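Local coordinates for protein ofchtiv-allosamidin (Ostrinia furnacalis, PDB 6JMB) that probably hydrolyses the beta-1,4 linkages of chitin as a group IV insect chitinase of glycoside hydrolase family 18, and binds the inhibitor allosamidin, at residues A[28-33]-A[67-72]; A[8-13]-A[346-351]; A[210-215]-A[305-310]. All blocks are in the same frame, centred on the assembly; numbering follows the deposited sequence.

Contact 1 (A[28-33]-A[67-72]); sequences IDPFLC and TSLKEK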
loop_
_atom_site.group_PDB
_atom_site.type_symbol
_atom_site.label_atom_id
_atom_site.label_comp_id
_atom_site.label_asym_id
_atom_site.label_seq_id
_atom_site.Cartn_x
_atom_site.Cartn_y
_atom_site.Cartn_z
ATOM N N ILE A 28 -10.819 -13.506 3.341
ATOM C CA ILE A 28 -10.625 -12.330 4.182
ATOM C C ILE A 28 -11.244 -12.583 5.546
ATOM O O ILE A 28 -12.384 -13.054 5.649
ATOM C CB ILE A 28 -11.263 -11.096 3.529
ATOM C CG1 ILE A 28 -10.572 -10.781 2.201
ATOM C CG2 ILE A 28 -11.218 -9.900 4.481
ATOM C CD1 ILE A 28 -11.243 -9.687 1.408
ATOM N N ASP A 29 -10.497 -12.252 6.597
ATOM C CA ASP A 29 -11.052 -12.214 7.940
ATOM C C ASP A 29 -11.501 -10.784 8.197
ATOM O O ASP A 29 -10.649 -9.910 8.420
ATOM C CB ASP A 29 -10.005 -12.624 8.959
ATOM C CG ASP A 29 -10.589 -12.793 10.350
ATOM O OD1 ASP A 29 -11.562 -12.087 10.688
ATOM O OD2 ASP A 29 -10.079 -13.641 11.105
ATOM N N PRO A 30 -12.803 -10.498 8.198
ATOM C CA PRO A 30 -13.254 -9.104 8.306
ATOM C C PRO A 30 -13.109 -8.509 9.695
ATOM O O PRO A 30 -13.376 -7.313 9.857
ATOM C CB PRO A 30 -14.725 -9.183 7.891
ATOM C CG PRO A 30 -15.138 -10.567 8.298
ATOM C CD PRO A 30 -13.926 -11.446 8.094
ATOM N N PHE A 31 -12.715 -9.291 10.697
ATOM C CA PHE A 31 -12.485 -8.749 12.029
ATOM C C PHE A 31 -11.036 -8.355 12.273
ATOM O O PHE A 31 -10.724 -7.838 13.349
ATOM C CB PHE A 31 -12.957 -9.739 13.097
ATOM C CG PHE A 31 -14.447 -9.772 13.261
ATOM C CD1 PHE A 31 -15.099 -8.750 13.931
ATOM C CD2 PHE A 31 -15.193 -10.817 12.742
ATOM C CE1 PHE A 31 -16.475 -8.772 14.091
ATOM C CE2 PHE A 31 -16.573 -10.840 12.894
ATOM C CZ PHE A 31 -17.206 -9.814 13.573
ATOM N N LEU A 32 -10.146 -8.583 11.314
ATOM C CA LEU A 32 -8.759 -8.168 11.439
ATOM C C LEU A 32 -8.493 -6.829 10.774
ATOM O O LEU A 32 -7.346 -6.373 10.757
ATOM C CB LEU A 32 -7.827 -9.242 10.875
ATOM C CG LEU A 32 -7.750 -10.536 11.689
ATOM C CD1 LEU A 32 -6.832 -11.549 11.010
ATOM C CD2 LEU A 32 -7.283 -10.242 13.109
ATOM N N CYS A 33 -9.524 -6.199 10.223
ATOM C CA CYS A 33 -9.429 -4.884 9.613
ATOM C C CYS A 33 -10.574 -4.029 10.132
ATOM O O CYS A 33 -11.633 -4.549 10.497
ATOM C CB CYS A 33 -9.585 -4.997 8.095
ATOM S SG CYS A 33 -8.548 -6.266 7.350
ATOM N N THR A 67 -18.384 -6.327 -0.247
ATOM C CA THR A 67 -19.104 -5.465 0.685
ATOM C C THR A 67 -19.990 -6.265 1.627
ATOM O O THR A 67 -20.275 -5.799 2.736
ATOM C CB THR A 67 -19.897 -4.375 -0.042
ATOM O OG1 THR A 67 -20.888 -4.985 -0.879
ATOM C CG2 THR A 67 -18.968 -3.514 -0.892
ATOM N N SER A 68 -20.383 -7.478 1.233
ATOM C CA SER A 68 -21.170 -8.335 2.111
ATOM C C SER A 68 -20.381 -8.848 3.306
ATOM O O SER A 68 -20.980 -9.468 4.193
ATOM C CB SER A 68 -21.763 -9.504 1.327
ATOM O OG SER A 68 -22.776 -9.035 0.450
ATOM N N LEU A 69 -19.065 -8.617 3.355
ATOM C CA LEU A 69 -18.325 -8.904 4.578
ATOM C C LEU A 69 -18.885 -8.138 5.770
ATOM O O LEU A 69 -18.670 -8.552 6.914
ATOM C CB LEU A 69 -16.842 -8.583 4.388
ATOM C CG LEU A 69 -16.079 -9.485 3.414
ATOM C CD1 LEU A 69 -14.738 -8.855 3.042
ATOM C CD2 LEU A 69 -15.888 -10.886 3.997
ATOM N N LYS A 70 -19.604 -7.037 5.529
ATOM C CA LYS A 70 -20.261 -6.312 6.612
ATOM C C LYS A 70 -21.374 -7.123 7.263
ATOM O O LYS A 70 -21.801 -6.785 8.373
ATOM C CB LYS A 70 -20.794 -4.973 6.101
ATOM C CG LYS A 70 -19.689 -3.997 5.747
ATOM C CD LYS A 70 -20.256 -2.662 5.289
ATOM C CE LYS A 70 -20.768 -2.732 3.859
ATOM N NZ LYS A 70 -21.212 -1.388 3.400
ATOM N N GLU A 71 -21.842 -8.189 6.612
ATOM C CA GLU A 71 -22.811 -9.067 7.259
ATOM C C GLU A 71 -22.171 -9.852 8.395
ATOM O O GLU A 71 -22.862 -10.233 9.347
ATOM C CB GLU A 71 -23.436 -10.013 6.235
ATOM C CG GLU A 71 -24.473 -9.346 5.347
ATOM C CD GLU A 71 -24.691 -10.086 4.044
ATOM O OE1 GLU A 71 -25.005 -9.427 3.028
ATOM O OE2 GLU A 71 -24.548 -11.328 4.033
ATOM N N LYS A 72 -20.861 -10.094 8.324
ATOM C CA LYS A 72 -20.155 -10.768 9.408
ATOM C C LYS A 72 -19.645 -9.779 10.451
ATOM O O LYS A 72 -19.800 -10.005 11.654
ATOM C CB LYS A 72 -19.000 -11.608 8.854
ATOM C CG LYS A 72 -18.301 -12.469 9.906
ATOM C CD LYS A 72 -19.279 -13.390 10.635
ATOM C CE LYS A 72 -18.559 -14.296 11.630
ATOM N NZ LYS A 72 -19.500 -15.167 12.397
#
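Ile28 and Leu69 meet almost at a right angle: the CD1 methyl of Leu69 fits against both methyls of Ile28, 3.9 Å from Ile28 CG2 and the same distance from Ile28 CD1. Beside them Pro30 touches two residues with its ring. Its CB lies 4.1 Å from Leu69 CB, while Pro30 CG is 4.0 Å from Lys72 CG. The lysine starts with CG anti to the backbone N (chi1 -174°) and then bends at chi2 (56°); its CG touches both Pro30 and the Phe31 ring, which lie on neighbouring flanks. That ring crosses the lysine chain at roughly a right angle, with Phe31 CE2 3.8 Å from Lys72 CG. Its far end also reaches backbone, since Phe31 CZ is 3.2 Å from Lys72 O, an oblique approach.

Pro30 and Phe31 are presented by a type I turn from Asp29 to Leu32. Asp29 OD1 also accepts Phe31 N at 3.0 Å, adding an Asx turn at its start. The opposing residues follow helix 62-67 in a helical conformation, and Lys70, on the side away from Pro30, forms a salt bridge with Asp119. Both segments precede barrel strands, 35-43 and 77-83, so they pack at the end of the TIM barrel where these strands begin.

No hydrogen bond passes directly between the segments. A polar link comes just beyond them, where Asn73 ND2 binds Pro30 O. The chemistry therefore implies an interface held by apolar fit, buried at Ile28 and Pro30 and open to solvent at Phe31 and Lys72, where the lysine contributes its methylenes rather than its charge.

Contact 2 (A[8-13]-A[346-351]); sequences CYYGTW and SIETDD. With AMI (allosamizoline), chain C; NAA (2-acetamido-2-deoxy-beta-D-allopyranose), chain B.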
loop_
_atom_site.group_PDB
_atom_site.type_symbol
_atom_site.label_atom_id
_atom_site.label_comp_id
_atom_site.label_asym_id
_atom_site.label_seq_id
_atom_site.Cartn_x
_atom_site.Cartn_y
_atom_site.Cartn_z
ATOM N N CYS A 8 -6.967 -2.374 5.326
ATOM C CA CYS A 8 -6.503 -3.544 4.588
ATOM C C CYS A 8 -6.855 -3.388 3.117
ATOM O O CYS A 8 -8.037 -3.371 2.770
ATOM C CB CYS A 8 -7.206 -4.800 5.092
ATOM S SG CYS A 8 -6.879 -5.238 6.806
ATOM N N TYR A 9 -5.842 -3.349 2.258
ATOM C CA TYR A 9 -6.081 -3.411 0.820
ATOM C C TYR A 9 -6.107 -4.857 0.351
ATOM O O TYR A 9 -5.326 -5.693 0.820
ATOM C CB TYR A 9 -4.984 -2.673 0.060
ATOM C CG TYR A 9 -5.137 -1.179 0.067
ATOM C CD1 TYR A 9 -4.644 -0.411 1.109
ATOM C CD2 TYR A 9 -5.777 -0.534 -0.982
ATOM C CE1 TYR A 9 -4.789 0.957 1.099
ATOM C CE2 TYR A 9 -5.925 0.838 -0.998
ATOM C CZ TYR A 9 -5.413 1.579 0.041
ATOM O OH TYR A 9 -5.532 2.956 0.041
ATOM N N TYR A 10 -7.003 -5.146 -0.592
ATOM C CA TYR A 10 -7.107 -6.464 -1.208
ATOM C C TYR A 10 -6.859 -6.312 -2.704
ATOM O O TYR A 10 -7.646 -5.668 -3.411
ATOM C CB TYR A 10 -8.485 -7.060 -0.938
ATOM C CG TYR A 10 -8.778 -8.376 -1.634
ATOM C CD1 TYR A 10 -7.775 -9.311 -1.889
ATOM C CD2 TYR A 10 -10.063 -8.678 -2.042
ATOM C CE1 TYR A 10 -8.060 -10.518 -2.531
ATOM C CE2 TYR A 10 -10.357 -9.876 -2.665
ATOM C CZ TYR A 10 -9.358 -10.785 -2.909
ATOM O OH TYR A 10 -9.669 -11.971 -3.541
ATOM N N GLY A 11 -5.754 -6.890 -3.178
ATOM C CA GLY A 11 -5.486 -6.984 -4.604
ATOM C C GLY A 11 -6.341 -8.078 -5.213
ATOM O O GLY A 11 -5.989 -9.262 -5.148
ATOM N N THR A 12 -7.481 -7.690 -5.789
ATOM C CA THR A 12 -8.548 -8.640 -6.092
ATOM C C THR A 12 -8.170 -9.648 -7.172
ATOM O O THR A 12 -8.812 -10.703 -7.262
ATOM C CB THR A 12 -9.836 -7.893 -6.459
ATOM O OG1 THR A 12 -9.584 -7.017 -7.564
ATOM C CG2 THR A 12 -10.339 -7.073 -5.266
ATOM N N TRP A 13 -7.144 -9.363 -7.978
ATOM C CA TRP A 13 -6.676 -10.309 -8.983
ATOM C C TRP A 13 -6.037 -11.547 -8.362
ATOM O O TRP A 13 -5.738 -12.503 -9.089
ATOM C CB TRP A 13 -5.692 -9.616 -9.938
ATOM C CG TRP A 13 -4.593 -8.896 -9.221
ATOM C CD1 TRP A 13 -3.375 -9.400 -8.886
ATOM C CD2 TRP A 13 -4.619 -7.545 -8.736
ATOM N NE1 TRP A 13 -2.634 -8.447 -8.225
ATOM C CE2 TRP A 13 -3.380 -7.302 -8.117
ATOM C CE3 TRP A 13 -5.572 -6.520 -8.767
ATOM C CZ2 TRP A 13 -3.065 -6.077 -7.533
ATOM C CZ3 TRP A 13 -5.257 -5.302 -8.184
ATOM C CH2 TRP A 13 -4.014 -5.093 -7.575
ATOM N N SER A 346 -0.483 -6.044 0.936
ATOM C CA SER A 346 -1.931 -6.196 0.825
ATOM C C SER A 346 -2.251 -7.541 1.481
ATOM O O SER A 346 -1.360 -8.378 1.678
ATOM C CB SER A 346 -2.367 -6.207 -0.643
ATOM O OG SER A 346 -1.545 -7.068 -1.414
ATOM N N ILE A 347 -3.530 -7.749 1.803
ATOM C CA ILE A 347 -3.905 -8.834 2.706
ATOM C C ILE A 347 -3.612 -10.202 2.101
ATOM O O ILE A 347 -3.311 -11.160 2.830
ATOM C CB ILE A 347 -5.375 -8.667 3.142
ATOM C CG1 ILE A 347 -5.720 -9.622 4.291
ATOM C CG2 ILE A 347 -6.322 -8.832 1.953
ATOM C CD1 ILE A 347 -7.088 -9.347 4.920
ATOM N N GLU A 348 -3.673 -10.318 0.773
ATOM C CA GLU A 348 -3.593 -11.614 0.120
ATOM C C GLU A 348 -2.200 -12.228 0.149
ATOM O O GLU A 348 -2.052 -13.378 -0.284
ATOM C CB GLU A 348 -4.118 -11.520 -1.311
ATOM C CG GLU A 348 -3.225 -10.724 -2.245
ATOM C CD GLU A 348 -3.543 -9.245 -2.270
ATOM O OE1 GLU A 348 -4.385 -8.776 -1.470
ATOM O OE2 GLU A 348 -2.935 -8.533 -3.097
ATOM N N THR A 349 -1.181 -11.517 0.643
ATOM C CA THR A 349 0.145 -12.114 0.788
ATOM C C THR A 349 0.614 -12.204 2.235
ATOM O O THR A 349 1.791 -12.498 2.471
ATOM C CB THR A 349 1.204 -11.441 -0.093
ATOM O OG1 THR A 349 1.355 -10.072 0.295
ATOM C CG2 THR A 349 0.817 -11.515 -1.569
ATOM N N ASP A 350 -0.255 -11.950 3.211
ATOM C CA ASP A 350 0.037 -12.464 4.537
ATOM C C ASP A 350 0.091 -13.987 4.440
ATOM O O ASP A 350 -0.347 -14.587 3.453
ATOM C CB ASP A 350 -1.054 -12.024 5.526
ATOM C CG ASP A 350 -0.566 -11.960 6.981
ATOM O OD1 ASP A 350 0.520 -12.486 7.317
ATOM O OD2 ASP A 350 -1.296 -11.373 7.809
ATOM N N ASP A 351 0.640 -14.625 5.474
ATOM C CA ASP A 351 0.590 -16.086 5.555
ATOM C C ASP A 351 -0.820 -16.481 6.004
ATOM O O ASP A 351 -1.067 -16.893 7.140
ATOM C CB ASP A 351 1.680 -16.621 6.473
ATOM C CG ASP A 351 1.730 -18.137 6.509
ATOM O OD1 ASP A 351 1.284 -18.791 5.543
ATOM O OD2 ASP A 351 2.226 -18.674 7.522
HETATM C C1 AMI C . 0.830 0.241 -4.093
HETATM C C2 AMI C . -0.130 0.695 -5.265
HETATM C C3 AMI C . -0.413 -0.528 -5.984
HETATM C C4 AMI C . 0.896 -1.404 -5.814
HETATM C C5 AMI C . 1.140 -1.252 -4.389
HETATM C C6 AMI C . 2.601 -1.648 -3.962
HETATM C C7 AMI C . -1.107 0.983 -3.302
HETATM C C8 AMI C . -3.324 2.110 -2.763
HETATM C C9 AMI C . -1.905 1.112 -0.878
HETATM N N2 AMI C . -1.179 1.215 -4.684
HETATM N N7 AMI C . -2.114 1.405 -2.321
HETATM O O3 AMI C . -0.748 -0.250 -7.343
HETATM O O4 AMI C . 0.729 -2.791 -6.076
HETATM O O6 AMI C . 3.514 -0.915 -4.753
HETATM O O7 AMI C . 0.019 0.328 -2.900
HETATM C C1 NAA B . -0.284 -6.449 -11.184
HETATM C C2 NAA B . -1.146 -6.763 -12.399
HETATM C C3 NAA B . -1.030 -8.211 -12.788
HETATM C C4 NAA B . 0.379 -8.654 -12.993
HETATM C C5 NAA B . 1.220 -8.302 -11.762
HETATM C C6 NAA B . 2.675 -8.505 -11.978
HETATM C C7 NAA B . -3.220 -5.219 -12.436
HETATM C C8 NAA B . -4.677 -4.952 -12.022
HETATM N N2 NAA B . -2.555 -6.493 -12.015
HETATM O O3 NAA B . -1.525 -8.982 -11.673
HETATM O O4 NAA B . 0.368 -10.084 -13.114
HETATM O O5 NAA B . 1.121 -6.861 -11.428
HETATM O O6 NAA B . 3.319 -7.585 -11.077
HETATM O O7 NAA B . -2.609 -4.408 -13.104
#
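Tyr9 meets Ser346 and Ile347 through its carbonyl: Ile347 N donates to Tyr9 O at 2.9 Å in a nearly straight bond (167°), and Ser346 CB lies 3.3 Å from the same oxygen. Tyr9 is also bonded through its backbone to Leu344, so strand 5-11 and strand 341-345 are neighbours in the TIM barrel, and the chain turns off after a cis peptide before Ser346. The tyrosine ring points into the pocket, where methyl C9 of the allosamizoline dimethylamino group lies over one face and methyl AMI C8 sits past the rim, 3.4 Å from Tyr9 CE2. Its hydroxyl is bonded to Asp122.

Tyr10 turns the other way. Its CB packs 4.0 Å from Ile347 CG2, and its ring edge faces Glu348, with Tyr10 CD1 3.5 Å from Glu348 OE1; the hydroxyl binds Phe23 O.

At Gly11 the backbone N donates to Glu348 OE1 at 2.9 Å, coming from above the carboxylate plane (39° out of it). Glu348 CG lies between its own backbone N and carbonyl carbon (chi1 69°), and a bend at chi2 folds the carboxylate back to Gly11.

Trp13 closes the segment: the acetamido group of NAA lies over one face of its indole, N2 4.0 Å above the centre, with Gly11 C against the opposite face.

Ser346 OG donates to Glu348 OE2 at 2.6 Å, so each carboxylate oxygen of this buried glutamate has a donor, which probably steadies its negative charge. The chemistry implies that the bonds of Glu348 to Gly11 and Ser346 probably steady the end of strand 5-11, which holds Tyr9 and leads to Trp13, two side chains lining the inhibitor site.

Contact 3 (A[210-215]-A[305-310]); sequences FISEGE and NLAKVP
Leu306 and Ala307, in the turn of a beta hairpin (strands 300-304 and 309-314), pack on Ile211. The hairpin bears a G1 bulge where Lys308 and Val309 both face Asp304, and its place between barrel strands 243-256 and 341-345 is consistent with the alpha+beta insertion domain of family 18 chitinases. Leu306 and Ile211 lie side by side and point the same way, with Ile211 CG2 4.2 Å from Leu306 CB. Further along, Leu306 CD1 reaches the backbone at 4.0 Å from Glu213 N. Ala307 CB touches Ser212 OG at 3.6 Å. Phe210 offers its ring edge: Leu306 O lies near the ring plane, 3.8 Å from Phe210 CD2, and the Lys308 methylene CG comes up to the same edge at 3.9 Å from that CD2.

No hydrogen bond directly joins 210-215 to 305-310. Ile211 O is 3.1 Å from Ala307 N, yet the angle is poor, and that N-H is bonded instead to Asp304 OD1. Phe210 N is buried by the contact and has no partner in the model.

The second shell supplies the polar hold. Asp304 bridges the two parts, since its OD1 accepts Leu306 N and Ala307 N while its OD2 accepts Glu213 N; a backbone bond between Ala307 and Leu209 adds another tie. The loop side is shaped by a type II turn from Ser212 to Glu215, with Gly214 at a positive phi of 89°, and Ser212 N donates to Glu215 OE1.

Lys308 also bonds within the turn. It bends at chi2 (-61°) and carries its ammonium back, where Lys308 NZ donates to Asn305 O at 2.7 Å.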
loop_
_atom_site.group_PDB
_atom_site.type_symbol
_atom_site.label_atom_id
_atom_site.label_comp_id
_atom_site.label_asym_id
_atom_site.label_seq_id
_atom_site.Cartn_x
_atom_site.Cartn_y
_atom_site.Cartn_z
ATOM N N PHE A 210 14.581 3.423 9.584
ATOM C CA PHE A 210 15.559 4.492 9.756
ATOM C C PHE A 210 16.652 4.295 8.710
ATOM O O PHE A 210 16.487 3.560 7.729
ATOM C CB PHE A 210 16.123 4.470 11.186
ATOM C CG PHE A 210 15.075 4.517 12.257
ATOM C CD1 PHE A 210 14.348 5.678 12.483
ATOM C CD2 PHE A 210 14.828 3.409 13.054
ATOM C CE1 PHE A 210 13.384 5.727 13.479
ATOM C CE2 PHE A 210 13.872 3.453 14.057
ATOM C CZ PHE A 210 13.146 4.612 14.268
ATOM N N ILE A 211 17.801 4.945 8.920
ATOM C CA ILE A 211 18.985 4.754 8.083
ATOM C C ILE A 211 19.299 3.265 7.953
ATOM O O ILE A 211 19.048 2.485 8.879
ATOM C CB ILE A 211 20.183 5.550 8.640
ATOM C CG1 ILE A 211 21.321 5.624 7.623
ATOM C CG2 ILE A 211 20.677 4.950 9.963
ATOM C CD1 ILE A 211 22.364 6.683 7.984
ATOM N N SER A 212 19.823 2.863 6.798
ATOM C CA SER A 212 20.161 1.480 6.496
ATOM C C SER A 212 21.673 1.288 6.459
ATOM O O SER A 212 22.440 2.235 6.252
ATOM C CB SER A 212 19.593 1.067 5.135
ATOM O OG SER A 212 18.178 1.201 5.111
ATOM N N GLU A 213 22.093 0.036 6.648
ATOM C CA GLU A 213 23.495 -0.319 6.465
ATOM C C GLU A 213 23.964 0.129 5.089
ATOM O O GLU A 213 23.266 -0.053 4.086
ATOM C CB GLU A 213 23.672 -1.837 6.586
ATOM C CG GLU A 213 23.556 -2.367 8.005
ATOM C CD GLU A 213 23.545 -3.887 8.074
ATOM O OE1 GLU A 213 23.863 -4.544 7.063
ATOM O OE2 GLU A 213 23.219 -4.436 9.143
ATOM N N GLY A 214 25.147 0.741 5.047
ATOM C CA GLY A 214 25.730 1.173 3.797
ATOM C C GLY A 214 25.348 2.563 3.348
ATOM O O GLY A 214 25.829 3.004 2.296
ATOM N N GLU A 215 24.505 3.267 4.099
ATOM C CA GLU A 215 24.117 4.626 3.764
ATOM C C GLU A 215 24.938 5.629 4.565
ATOM O O GLU A 215 25.393 5.344 5.675
ATOM C CB GLU A 215 22.628 4.854 4.041
ATOM C CG GLU A 215 21.724 4.071 3.118
ATOM C CD GLU A 215 20.261 4.418 3.298
ATOM O OE1 GLU A 215 19.805 4.514 4.457
ATOM O OE2 GLU A 215 19.570 4.601 2.272
ATOM N N ASN A 305 20.170 -3.814 11.874
ATOM C CA ASN A 305 19.824 -3.223 13.161
ATOM C C ASN A 305 19.875 -1.704 13.149
ATOM O O ASN A 305 19.625 -1.082 14.185
ATOM C CB ASN A 305 20.716 -3.786 14.275
ATOM C CG ASN A 305 20.036 -3.776 15.626
ATOM O OD1 ASN A 305 18.815 -3.633 15.726
ATOM N ND2 ASN A 305 20.831 -3.923 16.683
ATOM N N LEU A 306 20.198 -1.098 12.009
ATOM C CA LEU A 306 19.980 0.328 11.833
ATOM C C LEU A 306 18.568 0.589 11.317
ATOM O O LEU A 306 17.839 1.424 11.867
ATOM C CB LEU A 306 21.021 0.896 10.863
ATOM C CG LEU A 306 22.487 0.741 11.274
ATOM C CD1 LEU A 306 23.409 1.261 10.184
ATOM C CD2 LEU A 306 22.736 1.473 12.578
ATOM N N ALA A 307 18.160 -0.158 10.286
ATOM C CA ALA A 307 16.874 0.040 9.628
ATOM C C ALA A 307 15.732 -0.721 10.288
ATOM O O ALA A 307 14.563 -0.424 10.005
ATOM C CB ALA A 307 16.974 -0.372 8.156
ATOM N N LYS A 308 16.041 -1.693 11.148
ATOM C CA LYS A 308 15.044 -2.476 11.895
ATOM C C LYS A 308 14.223 -3.391 10.984
ATOM O O LYS A 308 13.024 -3.583 11.196
ATOM C CB LYS A 308 14.137 -1.617 12.787
ATOM C CG LYS A 308 14.859 -0.498 13.530
ATOM C CD LYS A 308 15.931 -1.039 14.459
ATOM C CE LYS A 308 16.656 0.111 15.134
ATOM N NZ LYS A 308 17.735 -0.383 16.043
ATOM N N VAL A 309 14.871 -3.969 9.974
ATOM C CA VAL A 309 14.194 -4.868 9.033
ATOM C C VAL A 309 15.117 -6.018 8.689
ATOM O O VAL A 309 16.348 -5.896 8.722
ATOM C CB VAL A 309 13.787 -4.144 7.731
ATOM C CG1 VAL A 309 12.631 -3.189 7.986
ATOM C CG2 VAL A 309 14.980 -3.425 7.119
ATOM N N PRO A 310 14.534 -7.161 8.333
ATOM C CA PRO A 310 15.337 -8.315 7.927
ATOM C C PRO A 310 15.611 -8.312 6.430
ATOM O O PRO A 310 14.913 -7.689 5.628
ATOM C CB PRO A 310 14.409 -9.490 8.261
ATOM C CG PRO A 310 13.048 -8.941 7.926
ATOM C CD PRO A 310 13.094 -7.484 8.369
#

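Overall arrangement
Contacts 1 and 2 are neighbours, their centres about 14 Å apart, and are joined covalently by the Cys8–Cys33 disulfide; Ile28 also packs on Tyr10. Contact 3 lies across the chain's centre from contact 1, about 36 Å away between centres, and about 26 Å between centres from contact 2. Along the chain, the loop closed by contact 2 encloses contact 1 and then contact 3 in series. Strand 5-11 pairs with strand 341-345, and contact 2 extends this closure of the TIM barrel at the inhibitor site. Contact 1 ties loops leading into strands 35-43 and 77-83, and contact 3 joins a hairpin, probably of the insertion domain, to the loop after strand 187-190.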